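Local structure of MYB21 (Trichomonas vaginalis, 3OSG) at residues Y55-P58 against S59-H62; P92-D96 against I97-N101. The protein binds promoter DNA through its R2R3 Myb domain, the part in this chain, and probably acts as a sequence-specific transcription factor. All coordinates share one frame; numbering follows the deposited sequence.

Interaction 1: Y55-P58 against S59-H62. With nucleotides of chain B.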
loop_
_atom_site.group_PDB
_atom_site.type_symbol
_atom_site.label_atom_id
_atom_site.label_comp_id
_atom_site.label_asym_id
_atom_site.label_seq_id
_atom_site.Cartn_x
_atom_site.Cartn_y
_atom_site.Cartn_z
ATOM N N TYR A 55 -3.030 1.404 2.293
ATOM C CA TYR A 55 -4.035 2.206 1.585
ATOM C C TYR A 55 -5.061 2.963 2.436
ATOM O O TYR A 55 -5.470 4.062 2.061
ATOM C CB TYR A 55 -4.716 1.377 0.483
ATOM C CG TYR A 55 -3.706 0.957 -0.562
ATOM C CD1 TYR A 55 -3.350 1.818 -1.591
ATOM C CD2 TYR A 55 -3.068 -0.275 -0.477
ATOM C CE1 TYR A 55 -2.407 1.461 -2.517
ATOM C CE2 TYR A 55 -2.131 -0.653 -1.403
ATOM C CZ TYR A 55 -1.795 0.221 -2.421
ATOM O OH TYR A 55 -0.847 -0.133 -3.338
ATOM N N LEU A 56 -5.472 2.401 3.572
ATOM C CA LEU A 56 -6.585 2.990 4.321
ATOM C C LEU A 56 -6.169 3.796 5.539
ATOM O O LEU A 56 -6.851 4.745 5.910
ATOM C CB LEU A 56 -7.605 1.923 4.714
ATOM C CG LEU A 56 -8.135 1.145 3.511
ATOM C CD1 LEU A 56 -9.136 0.072 3.937
ATOM C CD2 LEU A 56 -8.747 2.097 2.489
ATOM N N ALA A 57 -5.053 3.418 6.152
ATOM C CA ALA A 57 -4.572 4.078 7.358
ATOM C C ALA A 57 -4.489 5.589 7.183
ATOM O O ALA A 57 -4.045 6.081 6.143
ATOM C CB ALA A 57 -3.231 3.525 7.758
ATOM N N PRO A 58 -4.898 6.336 8.220
ATOM C CA PRO A 58 -5.045 7.787 8.089
ATOM C C PRO A 58 -3.723 8.486 7.771
ATOM O O PRO A 58 -3.745 9.639 7.349
ATOM C CB PRO A 58 -5.578 8.217 9.466
ATOM C CG PRO A 58 -5.152 7.132 10.407
ATOM C CD PRO A 58 -5.147 5.864 9.596
ATOM N N SER A 59 -2.602 7.793 7.953
ATOM C CA SER A 59 -1.290 8.396 7.741
ATOM C C SER A 59 -0.766 8.199 6.319
ATOM O O SER A 59 0.357 8.590 6.009
ATOM C CB SER A 59 -0.276 7.846 8.752
ATOM O OG SER A 59 -0.074 6.449 8.586
ATOM N N ILE A 60 -1.582 7.598 5.460
ATOM C CA ILE A 60 -1.178 7.314 4.087
ATOM C C ILE A 60 -1.546 8.472 3.169
ATOM O O ILE A 60 -2.682 8.945 3.172
ATOM C CB ILE A 60 -1.854 6.019 3.560
ATOM C CG1 ILE A 60 -1.318 4.787 4.296
ATOM C CG2 ILE A 60 -1.661 5.872 2.051
ATOM C CD1 ILE A 60 0.154 4.537 4.064
ATOM N N SER A 61 -0.592 8.921 2.364
ATOM C CA SER A 61 -0.868 10.010 1.430
ATOM C C SER A 61 -1.653 9.563 0.200
ATOM O O SER A 61 -1.352 8.539 -0.402
ATOM C CB SER A 61 0.429 10.692 0.997
ATOM O OG SER A 61 0.168 11.697 0.032
ATOM N N HIS A 62 -2.656 10.333 -0.196
ATOM C CA HIS A 62 -3.347 10.009 -1.434
ATOM C C HIS A 62 -3.158 11.070 -2.513
ATOM O O HIS A 62 -3.896 11.125 -3.491
ATOM C CB HIS A 62 -4.814 9.674 -1.167
ATOM C CG HIS A 62 -4.983 8.448 -0.323
ATOM N ND1 HIS A 62 -5.373 8.499 0.999
ATOM C CD2 HIS A 62 -4.756 7.140 -0.596
ATOM C CE1 HIS A 62 -5.408 7.276 1.494
ATOM N NE2 HIS A 62 -5.036 6.430 0.546
ATOM P P DA B 5 -1.860 1.579 -6.226
ATOM O OP1 DA B 5 -2.648 2.810 -6.313
ATOM O OP2 DA B 5 -0.632 1.521 -5.403
ATOM O "O5'" DA B 5 -2.846 0.417 -5.740
ATOM C "C5'" DA B 5 -4.036 0.212 -6.472
ATOM C "C4'" DA B 5 -4.501 -1.214 -6.308
ATOM O "O4'" DA B 5 -3.588 -2.090 -7.018
ATOM C "C3'" DA B 5 -4.515 -1.728 -4.867
ATOM O "O3'" DA B 5 -5.570 -2.668 -4.749
ATOM C "C2'" DA B 5 -3.165 -2.418 -4.725
ATOM C "C1'" DA B 5 -2.949 -2.978 -6.125
ATOM N N9 DA B 5 -1.545 -3.005 -6.532
ATOM C C8 DA B 5 -0.600 -2.054 -6.270
ATOM N N7 DA B 5 0.590 -2.328 -6.758
ATOM C C5 DA B 5 0.411 -3.525 -7.410
ATOM C C6 DA B 5 1.294 -4.332 -8.151
ATOM N N6 DA B 5 2.578 -4.008 -8.344
ATOM N N1 DA B 5 0.814 -5.466 -8.684
ATOM C C2 DA B 5 -0.478 -5.767 -8.498
ATOM N N3 DA B 5 -1.404 -5.080 -7.811
ATOM C C4 DA B 5 -0.899 -3.961 -7.285
ATOM P P DT B 6 -5.850 -3.552 -3.448
ATOM O OP1 DT B 6 -7.323 -3.711 -3.493
ATOM O OP2 DT B 6 -5.173 -2.994 -2.256
ATOM O "O5'" DT B 6 -5.154 -4.960 -3.743
ATOM C "C5'" DT B 6 -5.621 -5.765 -4.828
ATOM C "C4'" DT B 6 -4.693 -6.948 -5.071
ATOM O "O4'" DT B 6 -3.354 -6.472 -5.256
ATOM C "C3'" DT B 6 -4.561 -8.000 -3.972
ATOM O "O3'" DT B 6 -5.042 -9.196 -4.559
ATOM C "C2'" DT B 6 -3.056 -8.084 -3.639
ATOM C "C1'" DT B 6 -2.459 -7.511 -4.916
ATOM N N1 DT B 6 -1.143 -6.828 -4.820
ATOM C C2 DT B 6 -0.065 -7.354 -5.484
ATOM O O2 DT B 6 -0.128 -8.386 -6.111
ATOM N N3 DT B 6 1.100 -6.643 -5.375
ATOM C C4 DT B 6 1.287 -5.480 -4.674
ATOM O O4 DT B 6 2.373 -4.936 -4.645
ATOM C C5 DT B 6 0.123 -4.960 -3.981
ATOM C C7 DT B 6 0.210 -3.687 -3.173
ATOM C C6 DT B 6 -1.026 -5.654 -4.090
#

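Interaction 2: P92-D96 against I97-N101. With nucleotides of chain C; nucleotides of chain B.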
loop_
_atom_site.group_PDB
_atom_site.type_symbol
_atom_site.label_atom_id
_atom_site.label_comp_id
_atom_site.label_asym_id
_atom_site.label_seq_id
_atom_site.Cartn_x
_atom_site.Cartn_y
_atom_site.Cartn_z
ATOM N N PRO A 92 7.136 10.590 4.197
ATOM C CA PRO A 92 5.924 10.633 5.011
ATOM C C PRO A 92 4.679 10.378 4.172
ATOM O O PRO A 92 4.405 11.117 3.228
ATOM C CB PRO A 92 5.913 12.072 5.549
ATOM C CG PRO A 92 6.897 12.816 4.717
ATOM C CD PRO A 92 7.925 11.821 4.319
ATOM N N GLY A 93 3.931 9.338 4.516
ATOM C CA GLY A 93 2.684 9.069 3.834
ATOM C C GLY A 93 2.813 8.025 2.742
ATOM O O GLY A 93 1.825 7.695 2.095
ATOM N N ARG A 94 4.026 7.507 2.544
ATOM C CA ARG A 94 4.276 6.471 1.545
ATOM C C ARG A 94 4.904 5.278 2.234
ATOM O O ARG A 94 5.671 5.445 3.172
ATOM C CB ARG A 94 5.250 6.977 0.476
ATOM C CG ARG A 94 5.298 8.488 0.345
ATOM C CD ARG A 94 4.884 8.966 -1.034
ATOM N NE ARG A 94 3.460 8.777 -1.296
ATOM C CZ ARG A 94 2.721 9.579 -2.065
ATOM N NH1 ARG A 94 3.255 10.643 -2.656
ATOM N NH2 ARG A 94 1.441 9.313 -2.252
ATOM N N THR A 95 4.611 4.074 1.758
ATOM C CA THR A 95 5.189 2.873 2.360
ATOM C C THR A 95 6.087 2.212 1.347
ATOM O O THR A 95 6.144 2.642 0.205
ATOM C CB THR A 95 4.101 1.865 2.746
ATOM O OG1 THR A 95 3.566 1.269 1.557
ATOM C CG2 THR A 95 2.984 2.564 3.500
ATOM N N ASP A 96 6.766 1.153 1.754
ATOM C CA ASP A 96 7.661 0.447 0.857
ATOM C C ASP A 96 6.949 -0.040 -0.408
ATOM O O ASP A 96 7.556 -0.112 -1.462
ATOM C CB ASP A 96 8.348 -0.716 1.576
ATOM C CG ASP A 96 7.365 -1.749 2.093
ATOM O OD1 ASP A 96 7.731 -2.936 2.178
ATOM O OD2 ASP A 96 6.223 -1.377 2.422
ATOM N N ILE A 97 5.668 -0.371 -0.290
ATOM C CA ILE A 97 4.879 -0.812 -1.436
ATOM C C ILE A 97 4.863 0.305 -2.476
ATOM O O ILE A 97 5.147 0.072 -3.646
ATOM C CB ILE A 97 3.406 -1.114 -1.045
ATOM C CG1 ILE A 97 3.298 -2.426 -0.258
ATOM C CG2 ILE A 97 2.500 -1.092 -2.279
ATOM C CD1 ILE A 97 3.987 -3.604 -0.888
ATOM N N HIS A 98 4.539 1.516 -2.032
ATOM C CA HIS A 98 4.480 2.661 -2.933
ATOM C C HIS A 98 5.853 2.996 -3.510
ATOM O O HIS A 98 5.982 3.282 -4.708
ATOM C CB HIS A 98 3.871 3.897 -2.246
ATOM C CG HIS A 98 2.608 3.616 -1.489
ATOM N ND1 HIS A 98 1.524 2.974 -2.049
ATOM C CD2 HIS A 98 2.257 3.892 -0.209
ATOM C CE1 HIS A 98 0.563 2.862 -1.149
ATOM N NE2 HIS A 98 0.983 3.408 -0.023
ATOM N N ILE A 99 6.876 2.963 -2.670
ATOM C CA ILE A 99 8.227 3.272 -3.130
ATOM C C ILE A 99 8.694 2.319 -4.228
ATOM O O ILE A 99 9.233 2.760 -5.251
ATOM C CB ILE A 99 9.264 3.291 -1.960
ATOM C CG1 ILE A 99 9.421 4.701 -1.388
ATOM C CG2 ILE A 99 10.628 2.825 -2.445
ATOM C CD1 ILE A 99 8.222 5.248 -0.655
ATOM N N LYS A 100 8.498 1.017 -4.040
ATOM C CA LYS A 100 8.958 0.074 -5.060
ATOM C C LYS A 100 8.124 0.118 -6.368
ATOM O O LYS A 100 8.672 -0.056 -7.451
ATOM C CB LYS A 100 9.193 -1.350 -4.516
ATOM C CG LYS A 100 7.972 -2.180 -4.133
ATOM C CD LYS A 100 8.421 -3.532 -3.560
ATOM C CE LYS A 100 7.230 -4.357 -3.086
ATOM N NZ LYS A 100 6.378 -4.773 -4.246
ATOM N N ASN A 101 6.825 0.402 -6.278
ATOM C CA ASN A 101 6.049 0.664 -7.497
ATOM C C ASN A 101 6.568 1.901 -8.247
ATOM O O ASN A 101 6.676 1.910 -9.479
ATOM C CB ASN A 101 4.550 0.847 -7.182
ATOM C CG ASN A 101 3.827 -0.482 -6.968
ATOM O OD1 ASN A 101 4.220 -1.522 -7.503
ATOM N ND2 ASN A 101 2.760 -0.444 -6.194
ATOM P P DG C 6 13.131 -6.590 -4.658
ATOM O OP1 DG C 6 14.572 -6.579 -4.981
ATOM O OP2 DG C 6 12.340 -5.377 -4.885
ATOM O "O5'" DG C 6 12.502 -7.825 -5.401
ATOM C "C5'" DG C 6 13.100 -9.100 -5.220
ATOM C "C4'" DG C 6 12.235 -10.214 -5.783
ATOM O "O4'" DG C 6 10.910 -10.251 -5.175
ATOM C "C3'" DG C 6 12.016 -10.127 -7.284
ATOM O "O3'" DG C 6 12.117 -11.481 -7.751
ATOM C "C2'" DG C 6 10.612 -9.524 -7.386
ATOM C "C1'" DG C 6 9.900 -10.101 -6.160
ATOM N N9 DG C 6 8.914 -9.219 -5.534
ATOM C C8 DG C 6 9.147 -7.940 -5.127
ATOM N N7 DG C 6 8.122 -7.372 -4.563
ATOM C C5 DG C 6 7.131 -8.340 -4.589
ATOM C C6 DG C 6 5.789 -8.271 -4.115
ATOM O O6 DG C 6 5.243 -7.304 -3.545
ATOM N N1 DG C 6 5.107 -9.473 -4.336
ATOM C C2 DG C 6 5.692 -10.577 -4.940
ATOM N N2 DG C 6 4.941 -11.673 -5.088
ATOM N N3 DG C 6 6.942 -10.636 -5.384
ATOM C C4 DG C 6 7.611 -9.489 -5.175
ATOM P P DA B 5 -1.860 1.579 -6.226
ATOM O OP1 DA B 5 -2.648 2.810 -6.313
ATOM O OP2 DA B 5 -0.632 1.521 -5.403
ATOM O "O5'" DA B 5 -2.846 0.417 -5.740
ATOM C "C5'" DA B 5 -4.036 0.212 -6.472
ATOM C "C4'" DA B 5 -4.501 -1.214 -6.308
ATOM O "O4'" DA B 5 -3.588 -2.090 -7.018
ATOM C "C3'" DA B 5 -4.515 -1.728 -4.867
ATOM O "O3'" DA B 5 -5.570 -2.668 -4.749
ATOM C "C2'" DA B 5 -3.165 -2.418 -4.725
ATOM C "C1'" DA B 5 -2.949 -2.978 -6.125
ATOM N N9 DA B 5 -1.545 -3.005 -6.532
ATOM C C8 DA B 5 -0.600 -2.054 -6.270
ATOM N N7 DA B 5 0.590 -2.328 -6.758
ATOM C C5 DA B 5 0.411 -3.525 -7.410
ATOM C C6 DA B 5 1.294 -4.332 -8.151
ATOM N N6 DA B 5 2.578 -4.008 -8.344
ATOM N N1 DA B 5 0.814 -5.466 -8.684
ATOM C C2 DA B 5 -0.478 -5.767 -8.498
ATOM N N3 DA B 5 -1.404 -5.080 -7.811
ATOM C C4 DA B 5 -0.899 -3.961 -7.285
ATOM P P DC C 5 12.714 -4.454 1.803
ATOM O OP1 DC C 5 14.158 -4.158 1.893
ATOM O OP2 DC C 5 11.727 -3.360 1.826
ATOM O "O5'" DC C 5 12.397 -5.387 0.552
ATOM C "C5'" DC C 5 13.156 -6.547 0.365
ATOM C "C4'" DC C 5 12.580 -7.288 -0.807
ATOM O "O4'" DC C 5 11.284 -7.812 -0.425
ATOM C "C3'" DC C 5 12.355 -6.438 -2.066
ATOM O "O3'" DC C 5 12.984 -7.121 -3.143
ATOM C "C2'" DC C 5 10.836 -6.413 -2.216
ATOM C "C1'" DC C 5 10.463 -7.748 -1.571
ATOM N N1 DC C 5 9.046 -7.829 -1.137
ATOM C C2 DC C 5 8.319 -8.984 -1.380
ATOM O O2 DC C 5 8.892 -9.900 -1.963
ATOM N N3 DC C 5 7.023 -9.050 -0.969
ATOM C C4 DC C 5 6.468 -8.004 -0.352
ATOM N N4 DC C 5 5.198 -8.083 0.039
ATOM C C5 DC C 5 7.202 -6.816 -0.084
ATOM C C6 DC C 5 8.471 -6.771 -0.497
#

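Interaction 1: Y55-P58 against S59-H62
H62 folds back on the end of helix 45-56 and gives its NE2 hydrogen to the carbonyl O of Y55, 2.8 Å away. This is the linker that follows the last helix of the first Myb domain, and it turns through a type I beta turn from A57 to I60. The acceptor lies in the plane of the imidazole, and the donor lies in the carbonyl plane, though the N-H...O angle of 136° is bent. A late helical carbonyl has lost its usual amide partner, and a ring reaching back from seven residues on suits it. Next to this bond, I60 N donates to A57 O at 3.0 Å, closing the turn; the donor stands above the carbonyl plane. P58 suits the second turn position, its ring already restraining phi as needed there. The CG1 branch of I60 comes alongside A57 CB at 4.2 Å, a light apolar contact; with chi1 -68° CG1 lies beside the backbone N and thus on the A57 side. Around this shell, W52 of the same helix packs on A57 and P58, T95 meets I60, and S61 OG bonds T63 OG1. Y55 sends its ring the other way, toward the DNA. The C3' of DA5 of chain B sits over one face, while that nucleotide's phosphate comes to the edge. The phenol is a long, flat arm, apolar against a sugar and polar at its end, where Y55 OH donates to OP2 of DA5 of chain B at 2.7 Å.

Interaction 2: P92-D96 against I97-N101
T95 and H98 pack against each other at the start of helix 96-109, where T95 is the N-cap. Its OG1 lies between the backbone N and the carbonyl carbon (chi1 72°), which brings it back over the first turn to accept a weak bond from I97 N at 3.2 Å. The same oxygen stands over one face of the H98 ring, 3.4 Å from CD2, and also bonds N54 OD1, so a small hydroxyl serves as cap and as link. At the ring's edge lies R94 CA. Below the cap the helix is regular: I99 N reaches T95 O at 3.0 Å, nearly straight, and K100 N reaches D96 O. I99 turns inward, its CD1 3.6 Å from R94 CB, as a branched apolar chain should on a buried side. G93, with phi 98°, sits in a left-handed backbone conformation that suits a residue without CB.

The tight part is thus H98 and I99 on R94 and T95. On the DNA face K100 meets 92-96 only at D96 O (CG 3.4 Å away) and N101 not at all; DNA packs both instead. K100 is extended until a last bend at chi4, and NZ bonds both O6 (2.9 Å) and N7 (3.1 Å) of DG6 of chain C, a guanine's major-groove edge. The N101 amide reads DA5 of chain B in a bidentate way: OD1 accepts from N6, and ND2 donates to N7 at 2.9 Å. This recognition helix of the second Myb domain packs through I99 on W84 and A88 of helix 84-88 and through I97 on N54 and Y55 of helix 45-56.

Interaction 1 ends the first Myb domain and interaction 2 begins the recognition helix of the second; their centres are about 11 Å apart, yet they touch directly. S61 N lies 2.7 Å from G93 O, a probable hydrogen bond between the linker and the loop ahead of the helix. Beside it the methyls I60 CD1 and T95 CG2 pack at 3.5 Å. Nearer the DNA, the rings of Y55 and H98 meet edge-to-face, with Y55 CE1 3.6 Å from H98 CE1. Both interactions meet at one nucleotide, DA5 of chain B, the first domain at its phosphate and the second at its base.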